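Local structure of translation initiation factor 6 (Methanocaldococcus jannaschii, 1G61) at residues D169-L172 with E173-S177; P122-K125 with D126-K129; E217-I220 with I221-A224; I12-I15 with G16-A19. The protein binds the 50S ribosomal subunit and prevents it from joining the 30S subunit to form the 70S initiation complex. All coordinates share one frame; numbering follows the deposited sequence.

How the contacts relate
Followed from the N terminus, the four contacts run strictly in series, none nesting in or crossing another, and each joins neighbours along one unbroken piece of chain. Contact 4 comes first, turning the loop after strand 4-7 into helix 15-18. Contact 2 makes the bend from strand 117-120 into helix 128-135, and contact 1 opens helix 169-179 between strands 160-163 and 183-186. Contact 3, in the C-terminal helix 215-225, returns to strand 4-7 and also meets strand 160-163. No two contacts touch; the centres of contacts 2 and 3 lie about 32 Å apart on opposite sides of the chain's centre, whereas those of contacts 1 and 3 are about 18 Å apart.

Contact 1. Residues D169-L172 with E173-S177; sequences DDEL and EFLKS
Residues Asp169-Leu172 hand their carbonyl oxygens to the N-H groups of Glu173-Lys176, forming the first turns of an alpha-helix that crosses between strands 160-163 and 183-186 in a beta-alpha-beta unit. The backbone bonds are regular: Glu173 N lies 2.9 Å from Asp169 O, and Leu175 N meets Glu171 O with an N-H...O angle of 163°. The next group is electrostatic. Asp169 and Asp170 stand in the opening turn, where their negative charges probably interact favourably with the helix N terminus, and Asp170 OD1 makes a weak, strongly bent bond to Glu171 N at 2.7 Å.

Among the side chains, Glu171 and Leu175 lie alongside, pointing the same way, with Glu171 CG 4.1 Å from Leu175 CD1. Beyond this apolar stem, Glu171 OE1 is held by Ala145 N. Leu172 and Leu175 both reach Thr163 and Ile184, so the inner face of the helix rests on both flanking strands. The Phe174 side chain, its CG anti to N (chi1 169°), joins Leu175 in touching Leu119 of strand 117-120. Glu171 O lies near the plane of the Phe174 ring at its edge, and 3.4 Å from Phe174 CB.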
ATOM      1  N   ASP A 169     -18.351  12.625   4.105  1.00 15.08           N
ATOM      2  CA  ASP A 169     -17.498  13.727   4.414  1.00 15.21           C
ATOM      3  C   ASP A 169     -16.921  13.627   5.828  1.00 14.15           C
ATOM      4  O   ASP A 169     -15.754  14.028   5.987  1.00 13.09           O
ATOM      5  CB  ASP A 169     -18.230  15.082   4.249  1.00 18.18           C
ATOM      6  CG  ASP A 169     -18.728  15.298   2.834  1.00 21.94           C
ATOM      7  OD1 ASP A 169     -18.163  14.726   1.882  1.00 27.63           O
ATOM      8  OD2 ASP A 169     -19.694  16.113   2.755  1.00 33.06           O
ATOM      9  N   ASP A 170     -17.675  13.165   6.812  1.00 13.79           N
ATOM     10  CA  ASP A 170     -17.141  13.130   8.171  1.00 13.79           C
ATOM     11  C   ASP A 170     -15.994  12.139   8.243  1.00  9.86           C
ATOM     12  O   ASP A 170     -14.994  12.401   8.952  1.00 11.33           O
ATOM     13  CB  ASP A 170     -18.216  12.801   9.191  1.00 16.35           C
ATOM     14  CG  ASP A 170     -19.023  11.595   8.806  1.00 20.33           C
ATOM     15  OD1 ASP A 170     -18.760  10.941   7.774  1.00 22.82           O
ATOM     16  OD2 ASP A 170     -19.965  11.316   9.565  1.00 24.10           O
ATOM     17  N   GLU A 171     -16.075  11.044   7.507  1.00 11.07           N
ATOM     18  CA  GLU A 171     -15.000  10.049   7.493  1.00 10.40           C
ATOM     19  C   GLU A 171     -13.814  10.562   6.703  1.00 10.02           C
ATOM     20  O   GLU A 171     -12.657  10.368   7.086  1.00  9.80           O
ATOM     21  CB  GLU A 171     -15.551   8.741   6.918  1.00 10.88           C
ATOM     22  CG  GLU A 171     -14.449   7.669   6.792  1.00 11.83           C
ATOM     23  CD  GLU A 171     -15.123   6.318   6.647  1.00 12.42           C
ATOM     24  OE1 GLU A 171     -15.533   5.947   5.538  1.00 12.70           O
ATOM     25  OE2 GLU A 171     -15.310   5.648   7.692  1.00 17.28           O
ATOM     26  N   LEU A 172     -14.057  11.281   5.602  1.00 10.76           N
ATOM     27  CA  LEU A 172     -12.981  11.907   4.844  1.00 10.26           C
ATOM     28  C   LEU A 172     -12.198  12.900   5.726  1.00  9.47           C
ATOM     29  O   LEU A 172     -10.981  12.921   5.712  1.00 10.57           O
ATOM     30  CB  LEU A 172     -13.527  12.598   3.597  1.00 13.19           C
ATOM     31  CG  LEU A 172     -12.744  12.585   2.312  1.00 18.06           C
ATOM     32  CD1 LEU A 172     -12.565  11.195   1.715  1.00 15.26           C
ATOM     33  CD2 LEU A 172     -13.448  13.473   1.306  1.00 22.86           C
ATOM     34  N   GLU A 173     -12.883  13.719   6.532  1.00  9.33           N
ATOM     35  CA  GLU A 173     -12.194  14.611   7.452  1.00 10.72           C
ATOM     36  C   GLU A 173     -11.375  13.851   8.477  1.00  8.72           C
ATOM     37  O   GLU A 173     -10.229  14.223   8.794  1.00  9.96           O
ATOM     38  CB  GLU A 173     -13.153  15.554   8.202  1.00 13.19           C
ATOM     39  CG  GLU A 173     -12.388  16.688   8.879  1.00 21.63           C
ATOM     40  CD  GLU A 173     -11.192  17.264   8.142  1.00 35.74           C
ATOM     41  OE1 GLU A 173     -11.410  17.804   7.021  1.00 38.01           O
ATOM     42  OE2 GLU A 173     -10.034  17.211   8.661  1.00 38.84           O
ATOM     43  N   PHE A 174     -11.870  12.759   9.037  1.00  8.77           N
ATOM     44  CA  PHE A 174     -11.123  11.899   9.942  1.00  7.70           C
ATOM     45  C   PHE A 174      -9.868  11.356   9.304  1.00  7.81           C
ATOM     46  O   PHE A 174      -8.804  11.368   9.925  1.00  9.21           O
ATOM     47  CB  PHE A 174     -12.080  10.776  10.386  1.00  9.48           C
ATOM     48  CG  PHE A 174     -11.343   9.657  11.127  1.00  7.86           C
ATOM     49  CD1 PHE A 174     -10.938   9.748  12.450  1.00  9.84           C
ATOM     50  CD2 PHE A 174     -11.045   8.494  10.432  1.00 10.13           C
ATOM     51  CE1 PHE A 174     -10.264   8.697  13.067  1.00 11.01           C
ATOM     52  CE2 PHE A 174     -10.377   7.459  11.066  1.00 10.71           C
ATOM     53  CZ  PHE A 174      -9.968   7.544  12.385  1.00 11.29           C
ATOM     54  N   LEU A 175      -9.980  10.833   8.076  1.00  7.95           N
ATOM     55  CA  LEU A 175      -8.809  10.270   7.392  1.00  7.52           C
ATOM     56  C   LEU A 175      -7.766  11.336   7.098  1.00  7.57           C
ATOM     57  O   LEU A 175      -6.560  11.162   7.226  1.00  8.98           O
ATOM     58  CB  LEU A 175      -9.231   9.596   6.085  1.00  8.53           C
ATOM     59  CG  LEU A 175     -10.151   8.379   6.312  1.00  8.84           C
ATOM     60  CD1 LEU A 175     -10.781   7.936   4.987  1.00 11.31           C
ATOM     61  CD2 LEU A 175      -9.480   7.215   7.032  1.00 10.39           C
ATOM     62  N   LYS A 176      -8.249  12.504   6.686  1.00  9.56           N
ATOM     63  CA  LYS A 176      -7.325  13.606   6.383  1.00 10.07           C
ATOM     64  C   LYS A 176      -6.532  13.950   7.617  1.00 10.08           C
ATOM     65  O   LYS A 176      -5.323  14.205   7.555  1.00 11.76           O
ATOM     66  CB  LYS A 176      -8.140  14.774   5.823  1.00 12.89           C
ATOM     67  CG  LYS A 176      -7.276  15.894   5.308  1.00 17.61           C
ATOM     68  CD  LYS A 176      -8.211  16.980   4.761  1.00 17.09           C
ATOM     69  CE  LYS A 176      -7.350  18.013   4.055  1.00 22.44           C
ATOM     70  NZ  LYS A 176      -8.127  19.275   3.971  1.00 25.79           N
ATOM     71  N   SER A 177      -7.194  13.973   8.775  1.00 10.29           N
ATOM     72  CA  SER A 177      -6.557  14.293  10.046  1.00  9.83           C
ATOM     73  C   SER A 177      -5.611  13.185  10.462  1.00 11.21           C
ATOM     74  O   SER A 177      -4.463  13.415  10.876  1.00 11.87           O
ATOM     75  CB  SER A 177      -7.668  14.538  11.096  1.00 14.37           C
ATOM     76  OG  SER A 177      -7.087  14.698  12.363  1.00 21.23           O
TER

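Contact 2. Residues P122-K125 with D126-K129; sequences PELK and DFKK
Leu124 and Phe127 form the more closely packed side of a 3-10 turn that carries the chain from strand 117-120 into helix 128-135. The tightness lies at Leu124 O, which accepts Phe127 N at 2.8 Å, the signature i to i+3 bond of a 3-10 segment, and also sits 3.5 Å from Phe127 CB. The donor stands well above the carbonyl plane, 43° out of it, as the tight winding brings the two peptides together. One residue on, Lys128 N reaches Lys125 O at 3.1 Å, with its donor still farther from that plane.

In both Leu124 and Phe127, CG is anti to the carbonyl carbon (chi1 -67° and -64°); the matching torsions turn the two side chains the same way and let Leu124 CD2 come within 4.3 Å of Phe127 CD1. That methyl approaches from one side of the ring plane, outside the CD1 corner, while Leu124 O sits near the plane at the ring edge. Both side chains rest on Ser102, and Leu124 also meets Leu110 of helix 107-110. Phe127 occupies the N-cap position of the helix that follows.

The looser part is the exposed pair Lys125 and Asp126, which cross obliquely: Lys125 NZ remains 4.3 Å from Asp126 OD1, too far for a salt bridge although the attraction probably persists. Lys125 and Lys128 both touch strand 138-141, and Lys128 sends its amine onward to a salt bridge with Glu132. A water bridges two peptide groups of the turn, donating to Glu123 O at 2.7 Å and accepting from Asp126 N at 2.9 Å.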
ATOM      1  N   PRO A 122     -10.699  -3.500  12.561  1.00  8.06           N
ATOM      2  CA  PRO A 122     -10.991  -3.976  13.915  1.00  9.85           C
ATOM      3  C   PRO A 122     -10.556  -5.423  14.111  1.00  9.08           C
ATOM      4  O   PRO A 122     -10.255  -5.805  15.266  1.00 10.09           O
ATOM      5  CB  PRO A 122     -12.541  -3.891  13.986  1.00 10.24           C
ATOM      6  CG  PRO A 122     -12.875  -2.782  13.022  1.00 10.56           C
ATOM      7  CD  PRO A 122     -11.903  -3.000  11.884  1.00 10.25           C
ATOM      8  N   GLU A 123     -10.501  -6.268  13.094  1.00  9.54           N
ATOM      9  CA  GLU A 123     -10.044  -7.656  13.264  1.00 11.00           C
ATOM     10  C   GLU A 123      -8.628  -7.708  13.833  1.00  8.93           C
ATOM     11  O   GLU A 123      -8.311  -8.721  14.478  1.00 11.64           O
ATOM     12  CB  GLU A 123     -10.062  -8.384  11.922  1.00 11.34           C
ATOM     13  CG  GLU A 123      -9.871  -9.886  12.003  1.00 11.87           C
ATOM     14  CD  GLU A 123     -10.072 -10.618  10.702  1.00 11.90           C
ATOM     15  OE1 GLU A 123     -10.272  -9.964   9.667  1.00 14.58           O
ATOM     16  OE2 GLU A 123      -9.982 -11.856  10.712  1.00 16.06           O
ATOM     17  N   LEU A 124      -7.831  -6.675  13.585  1.00  8.91           N
ATOM     18  CA  LEU A 124      -6.453  -6.667  14.067  1.00  8.08           C
ATOM     19  C   LEU A 124      -6.298  -5.925  15.387  1.00  8.96           C
ATOM     20  O   LEU A 124      -5.127  -5.654  15.748  1.00 10.58           O
ATOM     21  CB  LEU A 124      -5.526  -6.053  13.020  1.00  9.48           C
ATOM     22  CG  LEU A 124      -5.377  -6.888  11.725  1.00  9.72           C
ATOM     23  CD1 LEU A 124      -4.402  -6.131  10.831  1.00 11.08           C
ATOM     24  CD2 LEU A 124      -4.934  -8.328  11.970  1.00 14.42           C
ATOM     25  N   LYS A 125      -7.376  -5.617  16.091  1.00 10.13           N
ATOM     26  CA  LYS A 125      -7.253  -4.806  17.317  1.00 10.62           C
ATOM     27  C   LYS A 125      -6.210  -5.338  18.284  1.00  9.53           C
ATOM     28  O   LYS A 125      -5.484  -4.537  18.918  1.00 11.28           O
ATOM     29  CB  LYS A 125      -8.637  -4.679  17.998  1.00 13.07           C
ATOM     30  CG  LYS A 125      -8.499  -4.167  19.439  1.00 17.38           C
ATOM     31  CD  LYS A 125      -9.896  -3.862  20.008  1.00 22.17           C
ATOM     32  CE  LYS A 125      -9.751  -3.269  21.394  1.00 21.80           C
ATOM     33  NZ  LYS A 125      -8.466  -3.683  22.034  1.00 34.00           N
ATOM     34  N   ASP A 126      -6.085  -6.655  18.444  1.00  9.93           N
ATOM     35  CA  ASP A 126      -5.162  -7.141  19.481  1.00 10.03           C
ATOM     36  C   ASP A 126      -3.701  -6.999  19.055  1.00 10.24           C
ATOM     37  O   ASP A 126      -2.792  -7.233  19.856  1.00 16.00           O
ATOM     38  CB  ASP A 126      -5.492  -8.585  19.855  1.00 12.56           C
ATOM     39  CG  ASP A 126      -6.854  -8.716  20.502  1.00 15.31           C
ATOM     40  OD1 ASP A 126      -7.281  -7.764  21.214  1.00 22.37           O
ATOM     41  OD2 ASP A 126      -7.485  -9.754  20.322  1.00 19.90           O
ATOM     42  N   PHE A 127      -3.424  -6.613  17.821  1.00  9.74           N
ATOM     43  CA  PHE A 127      -2.091  -6.409  17.273  1.00  9.10           C
ATOM     44  C   PHE A 127      -1.759  -4.913  17.191  1.00  9.37           C
ATOM     45  O   PHE A 127      -0.701  -4.549  16.650  1.00  9.26           O
ATOM     46  CB  PHE A 127      -1.906  -7.059  15.886  1.00 10.52           C
ATOM     47  CG  PHE A 127      -2.038  -8.577  16.023  1.00 10.66           C
ATOM     48  CD1 PHE A 127      -3.281  -9.203  15.896  1.00 11.93           C
ATOM     49  CD2 PHE A 127      -0.928  -9.360  16.307  1.00 12.10           C
ATOM     50  CE1 PHE A 127      -3.375 -10.575  16.050  1.00 13.83           C
ATOM     51  CE2 PHE A 127      -1.025 -10.731  16.460  1.00 13.49           C
ATOM     52  CZ  PHE A 127      -2.263 -11.317  16.373  1.00 13.03           C
ATOM     53  N   LYS A 128      -2.609  -4.080  17.760  1.00  9.41           N
ATOM     54  CA  LYS A 128      -2.369  -2.650  17.635  1.00  9.21           C
ATOM     55  C   LYS A 128      -0.999  -2.226  18.159  1.00  8.74           C
ATOM     56  O   LYS A 128      -0.320  -1.439  17.489  1.00  9.46           O
ATOM     57  CB  LYS A 128      -3.508  -1.919  18.381  1.00 10.75           C
ATOM     58  CG  LYS A 128      -3.359  -0.401  18.319  1.00 14.19           C
ATOM     59  CD  LYS A 128      -4.636   0.226  18.871  1.00 18.38           C
ATOM     60  CE  LYS A 128      -4.761   1.703  18.588  1.00 22.19           C
ATOM     61  NZ  LYS A 128      -3.903   2.422  19.563  1.00 31.72           N
ATOM     62  N   LYS A 129      -0.568  -2.690  19.330  1.00  9.89           N
ATOM     63  CA  LYS A 129       0.730  -2.265  19.849  1.00  9.33           C
ATOM     64  C   LYS A 129       1.850  -2.714  18.926  1.00  8.93           C
ATOM     65  O   LYS A 129       2.805  -1.931  18.688  1.00 10.05           O
ATOM     66  CB  LYS A 129       0.954  -2.841  21.258  1.00 11.87           C
ATOM     67  CG  LYS A 129       2.255  -2.271  21.879  1.00 18.22           C
ATOM     68  CD  LYS A 129       2.241  -2.540  23.383  1.00 19.00           C
ATOM     69  CE  LYS A 129       3.607  -2.302  24.013  1.00 25.07           C
ATOM     70  NZ  LYS A 129       4.359  -1.181  23.369  1.00 29.97           N
TER
HETATM   71  O   HOH W   1      -6.815  -8.890  16.762  1.00 17.72           O

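Contact 3. Residues E217-I220 with I221-A224; sequences ELLI and IEDA
Each carboxylate oxygen of Glu217 is gripped twice, OE1 by the N-H groups of Lys191 and Thr214 and OE2 by Gly192 N and Thr188 OG1, while Glu217 O accepts from Ile221 N at 2.9 Å. Four bonds probably fix the rotation of this buried acid. The side chain of Ile221 folds back over the same peptide: its CG1, anti to the carbonyl carbon (chi1 -67°), comes within 3.2 Å of Glu217 O.

Leu218, Ile221 and Ala224 line the inner face of helix 215-225, against Val209 and Leu162. Leu218 also touches Ile4 and Arg6 of strand 4-7, so the C-terminal helix meets the N-terminal strand, consistent with the velcro closure of this alpha-beta barrel.

Beside strand 4-7, where it also touches Ile4, Glu222 lies obliquely across two leucines. Its OE2 rests 3.7 Å from Leu218 CG, its OE1 4.0 Å from Leu219 CD1. A glycine in place of Glu222 would probably uncover the flank of Leu218 and strip Ile4 of a side-chain neighbour. Asp223 bends back along the helix, its CG 3.4 Å from Leu219 O, the carbonyl oxygen that accepts from Asp223 N at 3.1 Å.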
ATOM      1  N   GLU A 217     -11.180   8.900 -14.184  1.00 10.51           N
ATOM      2  CA  GLU A 217     -10.670   8.358 -12.933  1.00 10.21           C
ATOM      3  C   GLU A 217      -9.289   8.906 -12.638  1.00  9.26           C
ATOM      4  O   GLU A 217      -8.972   9.248 -11.486  1.00  9.34           O
ATOM      5  CB  GLU A 217     -10.594   6.815 -12.971  1.00 10.85           C
ATOM      6  CG  GLU A 217     -11.967   6.151 -12.914  1.00 10.51           C
ATOM      7  CD  GLU A 217     -11.904   4.630 -13.080  1.00 10.43           C
ATOM      8  OE1 GLU A 217     -11.020   4.111 -13.833  1.00 11.18           O
ATOM      9  OE2 GLU A 217     -12.759   3.959 -12.453  1.00 12.03           O
ATOM     10  N   LEU A 218      -8.462   8.951 -13.675  1.00 10.04           N
ATOM     11  CA  LEU A 218      -7.080   9.431 -13.500  1.00 11.14           C
ATOM     12  C   LEU A 218      -7.079  10.854 -12.979  1.00 11.11           C
ATOM     13  O   LEU A 218      -6.276  11.237 -12.114  1.00 11.40           O
ATOM     14  CB  LEU A 218      -6.356   9.268 -14.828  1.00 15.58           C
ATOM     15  CG  LEU A 218      -4.831   9.175 -14.757  1.00 25.45           C
ATOM     16  CD1 LEU A 218      -4.405   7.973 -13.918  1.00 33.63           C
ATOM     17  CD2 LEU A 218      -4.244   9.107 -16.161  1.00 29.44           C
ATOM     18  N   LEU A 219      -7.967  11.700 -13.515  1.00 11.61           N
ATOM     19  CA  LEU A 219      -8.024  13.060 -13.003  1.00 11.30           C
ATOM     20  C   LEU A 219      -8.284  13.120 -11.505  1.00 11.53           C
ATOM     21  O   LEU A 219      -7.696  13.868 -10.727  1.00 13.08           O
ATOM     22  CB  LEU A 219      -9.127  13.772 -13.805  1.00 15.03           C
ATOM     23  CG  LEU A 219      -9.224  15.264 -13.620  1.00 18.29           C
ATOM     24  CD1 LEU A 219      -7.886  15.925 -13.914  1.00 25.69           C
ATOM     25  CD2 LEU A 219     -10.307  15.819 -14.554  1.00 22.35           C
ATOM     26  N   ILE A 220      -9.258  12.340 -11.041  1.00 10.58           N
ATOM     27  CA  ILE A 220      -9.616  12.291  -9.627  1.00  9.48           C
ATOM     28  C   ILE A 220      -8.472  11.727  -8.804  1.00  9.00           C
ATOM     29  O   ILE A 220      -8.190  12.206  -7.682  1.00  9.69           O
ATOM     30  CB  ILE A 220     -10.955  11.564  -9.463  1.00 10.11           C
ATOM     31  CG1 ILE A 220     -12.108  12.464  -9.983  1.00 12.20           C
ATOM     32  CG2 ILE A 220     -11.211  11.157  -8.024  1.00 11.54           C
ATOM     33  CD1 ILE A 220     -13.376  11.733 -10.333  1.00 17.20           C
ATOM     34  N   ILE A 221      -7.781  10.690  -9.294  1.00  9.69           N
ATOM     35  CA  ILE A 221      -6.620  10.131  -8.586  1.00  9.24           C
ATOM     36  C   ILE A 221      -5.530  11.166  -8.448  1.00 11.19           C
ATOM     37  O   ILE A 221      -4.944  11.335  -7.355  1.00 11.10           O
ATOM     38  CB  ILE A 221      -6.118   8.920  -9.375  1.00  9.75           C
ATOM     39  CG1 ILE A 221      -7.151   7.788  -9.322  1.00 10.49           C
ATOM     40  CG2 ILE A 221      -4.736   8.479  -8.877  1.00 11.58           C
ATOM     41  CD1 ILE A 221      -6.950   6.727 -10.404  1.00 10.67           C
ATOM     42  N   GLU A 222      -5.202  11.894  -9.525  1.00 11.09           N
ATOM     43  CA  GLU A 222      -4.194  12.917  -9.489  1.00 11.93           C
ATOM     44  C   GLU A 222      -4.500  13.974  -8.418  1.00 10.95           C
ATOM     45  O   GLU A 222      -3.637  14.334  -7.617  1.00 14.03           O
ATOM     46  CB  GLU A 222      -4.116  13.629 -10.865  1.00 17.63           C
ATOM     47  CG  GLU A 222      -3.320  12.840 -11.890  1.00 23.26           C
ATOM     48  CD  GLU A 222      -3.625  13.230 -13.329  1.00 28.84           C
ATOM     49  OE1 GLU A 222      -4.288  14.272 -13.546  1.00 33.79           O
ATOM     50  OE2 GLU A 222      -3.209  12.482 -14.242  1.00 40.32           O
ATOM     51  N   ASP A 223      -5.736  14.458  -8.411  1.00 11.10           N
ATOM     52  CA  ASP A 223      -6.154  15.481  -7.450  1.00 10.82           C
ATOM     53  C   ASP A 223      -6.110  14.967  -6.008  1.00  9.53           C
ATOM     54  O   ASP A 223      -5.651  15.673  -5.120  1.00 12.09           O
ATOM     55  CB  ASP A 223      -7.577  16.000  -7.739  1.00 12.18           C
ATOM     56  CG  ASP A 223      -7.671  16.803  -9.017  1.00 17.38           C
ATOM     57  OD1 ASP A 223      -6.651  17.337  -9.504  1.00 23.98           O
ATOM     58  OD2 ASP A 223      -8.812  16.931  -9.526  1.00 27.20           O
ATOM     59  N   ALA A 224      -6.543  13.717  -5.805  1.00  9.72           N
ATOM     60  CA  ALA A 224      -6.568  13.176  -4.454  1.00  9.47           C
ATOM     61  C   ALA A 224      -5.188  12.952  -3.876  1.00  9.10           C
ATOM     62  O   ALA A 224      -4.989  13.094  -2.668  1.00 10.37           O
ATOM     63  CB  ALA A 224      -7.343  11.848  -4.487  1.00 10.15           C
TER

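Contact 4. Residues I12-I15 with G16-A19; sequences IPTI and GVLA
Val17 N bonds to Thr14 O at 3.2 Å with an N-H...O angle of only 138°, just after an inverse gamma turn centred on Thr14, in which Ile15 N reaches back weakly to Pro13 O, an oxygen that also accepts from Asn190 ND2. A second i to i+3 bond, Leu18 N to Ile15 O at 3.1 Å, is weak and more bent, so the single turn of helix 15-18 is held loosely by its own backbone.

The side chains pack closely. Thr14 and Val17 lie side by side, pointing the same way, and their CG2 methyls press together at 3.4 Å, tighter than usual van der Waals contact and probably slightly strained. With chi1 at -37°, Thr14 is also twisted off the ideal staggered position. On another side of the turn, Ile12 and Leu18 cross at about a right angle, Leu18 CD1 meeting Ile12 CG2 at 3.6 Å. Leu18 CG, in turn, lies 3.8 Å from Thr14 O.

The turn is anchored to its surroundings through backbone and apolar contacts alike. Gly16 bonds through the backbone to Ala198, and Val17 to Ser61 of helix 59-62. Ile15 and Leu18 share Phe9, while Ile15 and Ala19 both pack on Ile201 of strand 200-202.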
ATOM      1  N   ILE A  12      -2.346  -8.304 -15.516  1.00 10.83           N
ATOM      2  CA  ILE A  12      -3.205  -8.188 -14.349  1.00 10.51           C
ATOM      3  C   ILE A  12      -3.331  -6.711 -13.962  1.00  9.80           C
ATOM      4  O   ILE A  12      -2.292  -6.051 -13.770  1.00 10.24           O
ATOM      5  CB  ILE A  12      -2.621  -9.002 -13.166  1.00  9.24           C
ATOM      6  CG1 ILE A  12      -2.577 -10.492 -13.489  1.00 11.16           C
ATOM      7  CG2 ILE A  12      -3.367  -8.731 -11.874  1.00  9.56           C
ATOM      8  CD1 ILE A  12      -1.701 -11.279 -12.521  1.00 12.51           C
ATOM      9  N   PRO A  13      -4.543  -6.148 -13.862  1.00  9.96           N
ATOM     10  CA  PRO A  13      -4.698  -4.724 -13.568  1.00 10.05           C
ATOM     11  C   PRO A  13      -4.709  -4.397 -12.079  1.00 11.04           C
ATOM     12  O   PRO A  13      -4.681  -3.210 -11.703  1.00  9.19           O
ATOM     13  CB  PRO A  13      -6.076  -4.393 -14.150  1.00 12.54           C
ATOM     14  CG  PRO A  13      -6.834  -5.683 -13.968  1.00 11.47           C
ATOM     15  CD  PRO A  13      -5.824  -6.812 -14.197  1.00 11.21           C
ATOM     16  N   THR A  14      -4.754  -5.397 -11.229  1.00 11.44           N
ATOM     17  CA  THR A  14      -4.898  -5.278  -9.777  1.00 10.08           C
ATOM     18  C   THR A  14      -3.558  -5.020  -9.141  1.00  8.20           C
ATOM     19  O   THR A  14      -3.088  -5.856  -8.385  1.00  9.53           O
ATOM     20  CB  THR A  14      -5.433  -6.636  -9.256  1.00 15.86           C
ATOM     21  OG1 THR A  14      -6.345  -7.138 -10.217  1.00 17.93           O
ATOM     22  CG2 THR A  14      -6.207  -6.388  -8.009  1.00 14.02           C
ATOM     23  N   ILE A  15      -2.911  -3.886  -9.468  1.00  9.17           N
ATOM     24  CA  ILE A  15      -1.545  -3.522  -9.052  1.00 10.49           C
ATOM     25  C   ILE A  15      -1.326  -3.599  -7.564  1.00  8.79           C
ATOM     26  O   ILE A  15      -0.268  -4.065  -7.109  1.00  9.01           O
ATOM     27  CB  ILE A  15      -1.182  -2.048  -9.530  1.00 10.34           C
ATOM     28  CG1 ILE A  15      -1.361  -1.861 -11.020  1.00 13.96           C
ATOM     29  CG2 ILE A  15       0.206  -1.629  -9.078  1.00 14.59           C
ATOM     30  CD1 ILE A  15      -0.742  -3.077 -11.803  1.00 18.93           C
ATOM     31  N   GLY A  16      -2.296  -3.115  -6.791  1.00  8.43           N
ATOM     32  CA  GLY A  16      -2.190  -2.998  -5.339  1.00  9.01           C
ATOM     33  C   GLY A  16      -2.248  -4.338  -4.606  1.00  7.21           C
ATOM     34  O   GLY A  16      -1.786  -4.442  -3.464  1.00  8.35           O
ATOM     35  N   VAL A  17      -2.841  -5.382  -5.235  1.00  7.16           N
ATOM     36  CA  VAL A  17      -2.753  -6.726  -4.633  1.00  8.14           C
ATOM     37  C   VAL A  17      -1.363  -7.297  -4.796  1.00  6.15           C
ATOM     38  O   VAL A  17      -0.866  -8.082  -3.996  1.00  7.34           O
ATOM     39  CB  VAL A  17      -3.784  -7.625  -5.320  1.00  9.06           C
ATOM     40  CG1 VAL A  17      -3.593  -9.124  -5.084  1.00  9.00           C
ATOM     41  CG2 VAL A  17      -5.182  -7.209  -4.835  1.00 11.06           C
ATOM     42  N   LEU A  18      -0.700  -6.911  -5.900  1.00  6.74           N
ATOM     43  CA  LEU A  18       0.564  -7.491  -6.283  1.00  6.67           C
ATOM     44  C   LEU A  18       1.806  -6.751  -5.784  1.00  6.66           C
ATOM     45  O   LEU A  18       2.920  -7.246  -5.964  1.00 10.38           O
ATOM     46  CB  LEU A  18       0.642  -7.519  -7.835  1.00  9.04           C
ATOM     47  CG  LEU A  18      -0.366  -8.459  -8.523  1.00  8.61           C
ATOM     48  CD1 LEU A  18      -0.253  -8.270 -10.029  1.00 10.60           C
ATOM     49  CD2 LEU A  18      -0.073  -9.919  -8.161  1.00 12.05           C
ATOM     50  N   ALA A  19       1.659  -5.572  -5.195  1.00  6.53           N
ATOM     51  CA  ALA A  19       2.796  -4.731  -4.882  1.00  6.89           C
ATOM     52  C   ALA A  19       2.491  -3.736  -3.798  1.00  6.51           C
ATOM     53  O   ALA A  19       1.340  -3.432  -3.557  1.00  7.26           O
ATOM     54  CB  ALA A  19       3.166  -3.907  -6.130  1.00  9.39           C
TER